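Farnesyl pyrophosphate synthase (Pseudomonas aeruginosa, PDB 3ZOU) catalyses chain elongation in isoprenoid synthesis, condensing geranyl diphosphate with isopentenyl diphosphate to give farnesyl diphosphate, probably with the help of bound magnesium. Local coordinates at residues P49-G61 / G276-A288. Residues are numbered along the deposited sequence; the frame is centred on the assembly and turned at random.
Sequences PLLAYAACEALGG and GFPPSADPLRQLA
Helix 49-58 and residues 282-288, which begin the C-terminal helix 282-293, run in opposite senses but well inclined, with 137° between their N-to-C directions and 8.9 Å between their axes at closest approach; the closest CA pair, at 4.0 Å, joins Ala58 at the end of the first helix to Ala281 in the 3-10 turn preceding the second. Small residues permit this: the methyl groups of Ala58 and Ala281 meet directly. One turn on, Leu284 enters as a knob into the hole formed by Leu51, Ala54, Ala55 and Ala58. With CG anti to its carbonyl carbon (chi1 -70°), it sets CD1 against Ala58 and presses CD2 tightly on Ala54 CB, 3.4 Å away. Leu51 lies across both Leu284 and Leu287, nearly perpendicular to each, and its CD2 is similarly tight on Leu287 CD2 at 3.5 Å. Leu50 and Leu287 pass alongside one another, pointing opposite ways, and both touch the bound benzoxazolone fragment, so this end of the interface forms part of its pocket.

Polar links gather at the other end. Ser280 OG donates to Glu57 O at 2.9 Å, tilted 30° from the carbonyl plane, while Gly60 N reaches that oxygen from the opposite face as part of the Schellman motif ending the helix. Ser280 O receives two waters, one bridging to Ala54 O and the other to Glu57 OE1; Glu57 OE2 is bonded to Tyr6. Beyond them, Leu59 CD2 lies 3.6 Å from Phe277 CE2, and Ala58 O sits at the ring edge. Arg285 braces the turn before its helix, donating to the carbonyl oxygens of Phe277 and Pro278 and forming a salt bridge with Asp282.

Within the largely alpha-helical prenyl synthase fold, helix 3-19 packs on Leu50 and Ala54, helix 171-196 contacts Leu51 and Leu59, and helix 202-227 touches Leu51, Phe277, Leu284 and Leu287, joining the C-terminal helix to the helical bundle.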
loop_
_atom_site.group_PDB
_atom_site.type_symbol
_atom_site.label_atom_id
_atom_site.label_comp_id
_atom_site.label_asym_id
_atom_site.label_seq_id
_atom_site.Cartn_x
_atom_site.Cartn_y
_atom_site.Cartn_z
ATOM N N PRO A 49 1.560 -7.085 16.396
ATOM C CA PRO A 49 2.852 -7.775 16.533
ATOM C C PRO A 49 2.819 -8.971 17.514
ATOM O O PRO A 49 3.349 -10.010 17.168
ATOM C CB PRO A 49 3.758 -6.693 16.985
ATOM C CG PRO A 49 3.244 -5.470 16.198
ATOM C CD PRO A 49 1.759 -5.623 16.281
ATOM N N LEU A 50 2.188 -8.744 18.649
ATOM C CA LEU A 50 2.060 -9.812 19.713
ATOM C C LEU A 50 1.478 -11.050 19.041
ATOM O O LEU A 50 1.911 -12.186 19.184
ATOM C CB LEU A 50 1.178 -9.301 20.820
ATOM C CG LEU A 50 1.111 -10.136 22.146
ATOM C CD1 LEU A 50 0.492 -9.299 23.227
ATOM C CD2 LEU A 50 0.325 -11.373 21.903
ATOM N N LEU A 51 0.394 -10.839 18.278
ATOM C CA LEU A 51 -0.298 -11.907 17.621
ATOM C C LEU A 51 0.610 -12.637 16.643
ATOM O O LEU A 51 0.540 -13.860 16.507
ATOM C CB LEU A 51 -1.577 -11.398 16.935
ATOM C CG LEU A 51 -2.745 -11.091 17.889
ATOM C CD1 LEU A 51 -3.831 -10.258 17.231
ATOM C CD2 LEU A 51 -3.318 -12.370 18.484
ATOM N N ALA A 52 1.341 -11.875 15.812
ATOM C CA ALA A 52 2.273 -12.502 14.830
ATOM C C ALA A 52 3.326 -13.340 15.564
ATOM O O ALA A 52 3.553 -14.462 15.179
ATOM C CB ALA A 52 2.913 -11.433 13.960
ATOM N N TYR A 53 3.950 -12.781 16.565
ATOM C CA TYR A 53 4.979 -13.556 17.314
ATOM C C TYR A 53 4.316 -14.771 17.943
ATOM O O TYR A 53 4.866 -15.874 17.890
ATOM C CB TYR A 53 5.600 -12.695 18.414
ATOM C CG TYR A 53 6.516 -11.634 17.850
ATOM C CD1 TYR A 53 7.577 -11.946 17.012
ATOM C CD2 TYR A 53 6.372 -10.299 18.200
ATOM C CE1 TYR A 53 8.434 -10.983 16.538
ATOM C CE2 TYR A 53 7.198 -9.310 17.671
ATOM C CZ TYR A 53 8.268 -9.671 16.880
ATOM O OH TYR A 53 9.127 -8.694 16.333
ATOM N N ALA A 54 3.142 -14.587 18.540
ATOM C CA ALA A 54 2.537 -15.672 19.329
ATOM C C ALA A 54 2.086 -16.757 18.378
ATOM O O ALA A 54 2.142 -17.951 18.718
ATOM C CB ALA A 54 1.418 -15.181 20.222
ATOM N N ALA A 55 1.520 -16.418 17.199
ATOM C CA ALA A 55 1.135 -17.437 16.262
ATOM C C ALA A 55 2.367 -18.221 15.738
ATOM O O ALA A 55 2.267 -19.440 15.507
ATOM C CB ALA A 55 0.341 -16.802 15.086
ATOM N N CYS A 56 3.446 -17.517 15.475
ATOM C CA CYS A 56 4.663 -18.132 15.009
ATOM C C CYS A 56 5.112 -19.143 16.110
ATOM O O CYS A 56 5.341 -20.322 15.762
ATOM C CB CYS A 56 5.692 -17.078 14.780
ATOM S SG CYS A 56 7.277 -17.691 14.186
ATOM N N GLU A 57 5.141 -18.727 17.369
ATOM C CA GLU A 57 5.540 -19.640 18.505
ATOM C C GLU A 57 4.570 -20.786 18.684
ATOM O O GLU A 57 4.982 -21.937 19.008
ATOM C CB GLU A 57 5.720 -18.889 19.806
ATOM C CG GLU A 57 6.803 -17.863 19.805
ATOM C CD GLU A 57 6.894 -17.187 21.217
ATOM O OE1 GLU A 57 6.693 -17.846 22.247
ATOM O OE2 GLU A 57 7.077 -15.980 21.314
ATOM N N ALA A 58 3.292 -20.547 18.455
ATOM C CA ALA A 58 2.259 -21.554 18.605
ATOM C C ALA A 58 2.539 -22.737 17.726
ATOM O O ALA A 58 2.156 -23.878 18.050
ATOM C CB ALA A 58 0.866 -20.996 18.297
ATOM N N LEU A 59 3.169 -22.489 16.560
ATOM C CA LEU A 59 3.480 -23.562 15.590
ATOM C C LEU A 59 4.910 -24.004 15.703
ATOM O O LEU A 59 5.390 -24.688 14.803
ATOM C CB LEU A 59 3.199 -23.118 14.133
ATOM C CG LEU A 59 1.716 -22.796 13.861
ATOM C CD1 LEU A 59 1.524 -22.486 12.393
ATOM C CD2 LEU A 59 0.699 -23.828 14.282
ATOM N N GLY A 60 5.572 -23.589 16.779
ATOM C CA GLY A 60 6.986 -23.969 17.068
ATOM C C GLY A 60 8.078 -23.166 16.397
ATOM O O GLY A 60 9.256 -23.587 16.426
ATOM N N GLY A 61 7.748 -22.026 15.769
ATOM C CA GLY A 61 8.779 -21.189 15.174
ATOM C C GLY A 61 9.455 -20.282 16.149
ATOM O O GLY A 61 8.844 -19.803 17.071
ATOM N N GLY A 276 -5.563 -28.979 21.371
ATOM C CA GLY A 276 -4.595 -29.785 20.632
ATOM C C GLY A 276 -3.325 -29.067 20.251
ATOM O O GLY A 276 -2.319 -29.712 19.937
ATOM N N PHE A 277 -3.304 -27.733 20.300
ATOM C CA PHE A 277 -2.037 -27.078 20.155
ATOM C C PHE A 277 -1.211 -27.326 21.415
ATOM O O PHE A 277 -1.749 -27.423 22.518
ATOM C CB PHE A 277 -2.180 -25.560 19.957
ATOM C CG PHE A 277 -2.579 -25.156 18.569
ATOM C CD1 PHE A 277 -3.817 -25.483 18.055
ATOM C CD2 PHE A 277 -1.722 -24.420 17.800
ATOM C CE1 PHE A 277 -4.211 -25.082 16.781
ATOM C CE2 PHE A 277 -2.112 -24.014 16.510
ATOM C CZ PHE A 277 -3.340 -24.340 16.019
ATOM N N PRO A 278 0.104 -27.309 21.255
ATOM C CA PRO A 278 0.972 -27.532 22.390
ATOM C C PRO A 278 1.050 -26.367 23.351
ATOM O O PRO A 278 0.409 -25.305 23.157
ATOM C CB PRO A 278 2.340 -27.744 21.742
ATOM C CG PRO A 278 2.300 -26.958 20.483
ATOM C CD PRO A 278 0.882 -27.088 20.007
ATOM N N PRO A 279 1.873 -26.518 24.414
ATOM C CA PRO A 279 2.032 -25.431 25.348
ATOM C C PRO A 279 2.579 -24.122 24.755
ATOM O O PRO A 279 2.409 -23.049 25.369
ATOM C CB PRO A 279 3.028 -26.017 26.380
ATOM C CG PRO A 279 2.585 -27.423 26.435
ATOM C CD PRO A 279 2.467 -27.782 24.967
ATOM N N SER A 280 3.299 -24.190 23.637
ATOM C CA SER A 280 3.870 -22.975 23.063
ATOM C C SER A 280 2.719 -22.031 22.558
ATOM O O SER A 280 2.998 -20.857 22.247
ATOM C CB SER A 280 4.831 -23.275 21.900
ATOM O OG SER A 280 4.152 -23.973 20.908
ATOM N N ALA A 281 1.515 -22.565 22.485
ATOM C CA ALA A 281 0.313 -21.708 22.143
ATOM C C ALA A 281 -0.244 -20.964 23.391
ATOM O O ALA A 281 -1.268 -20.258 23.312
ATOM C CB ALA A 281 -0.781 -22.511 21.491
ATOM N N ASP A 282 0.356 -21.163 24.574
ATOM C CA ASP A 282 -0.177 -20.538 25.748
ATOM C C ASP A 282 -0.293 -19.018 25.655
ATOM O O ASP A 282 -1.259 -18.459 26.179
ATOM C CB ASP A 282 0.608 -20.965 27.008
ATOM C CG ASP A 282 0.181 -22.323 27.512
ATOM O OD1 ASP A 282 -0.824 -22.906 27.065
ATOM O OD2 ASP A 282 0.906 -22.810 28.422
ATOM N N PRO A 283 0.654 -18.315 25.022
ATOM C CA PRO A 283 0.503 -16.863 24.939
ATOM C C PRO A 283 -0.823 -16.472 24.269
ATOM O O PRO A 283 -1.453 -15.530 24.713
ATOM C CB PRO A 283 1.716 -16.465 24.123
ATOM C CG PRO A 283 2.774 -17.398 24.619
ATOM C CD PRO A 283 2.070 -18.694 24.706
ATOM N N LEU A 284 -1.171 -17.195 23.229
ATOM C CA LEU A 284 -2.473 -16.966 22.558
ATOM C C LEU A 284 -3.647 -17.219 23.467
ATOM O O LEU A 284 -4.647 -16.500 23.526
ATOM C CB LEU A 284 -2.574 -17.794 21.314
ATOM C CG LEU A 284 -1.701 -17.455 20.089
ATOM C CD1 LEU A 284 -2.043 -18.348 18.917
ATOM C CD2 LEU A 284 -1.883 -16.014 19.668
ATOM N N ARG A 285 -3.533 -18.316 24.218
ATOM C CA ARG A 285 -4.606 -18.594 25.172
ATOM C C ARG A 285 -4.760 -17.499 26.224
ATOM O O ARG A 285 -5.872 -17.065 26.611
ATOM C CB ARG A 285 -4.364 -19.957 25.855
ATOM C CG ARG A 285 -4.386 -21.124 24.908
ATOM C CD ARG A 285 -3.997 -22.431 25.615
ATOM N NE ARG A 285 -4.124 -23.569 24.721
ATOM C CZ ARG A 285 -3.160 -24.338 24.259
ATOM N NH1 ARG A 285 -1.916 -24.205 24.665
ATOM N NH2 ARG A 285 -3.461 -25.261 23.387
ATOM N N GLN A 286 -3.620 -17.085 26.777
ATOM C CA GLN A 286 -3.587 -16.036 27.785
ATOM C C GLN A 286 -4.139 -14.691 27.279
ATOM O O GLN A 286 -4.779 -13.951 28.004
ATOM C CB GLN A 286 -2.168 -15.876 28.354
ATOM C CG GLN A 286 -1.744 -17.060 29.192
ATOM C CD GLN A 286 -0.356 -16.837 29.816
ATOM O OE1 GLN A 286 0.010 -15.693 30.153
ATOM N NE2 GLN A 286 0.371 -17.909 30.038
ATOM N N LEU A 287 -3.815 -14.378 26.038
ATOM C CA LEU A 287 -4.365 -13.186 25.420
ATOM C C LEU A 287 -5.882 -13.256 25.320
ATOM O O LEU A 287 -6.521 -12.292 25.650
ATOM C CB LEU A 287 -3.752 -12.982 24.010
ATOM C CG LEU A 287 -4.325 -11.745 23.309
ATOM C CD1 LEU A 287 -3.848 -10.472 23.959
ATOM C CD2 LEU A 287 -3.825 -11.822 21.873
ATOM N N ALA A 288 -6.405 -14.368 24.910
ATOM C CA ALA A 288 -7.858 -14.543 24.863
ATOM C C ALA A 288 -8.543 -14.278 26.182
ATOM O O ALA A 288 -9.580 -13.599 26.240
ATOM C CB ALA A 288 -8.253 -15.861 24.279
HETATM O O HOH W 1 1.521 -18.641 21.364
HETATM O O HOH W 2 5.371 -20.060 23.292
#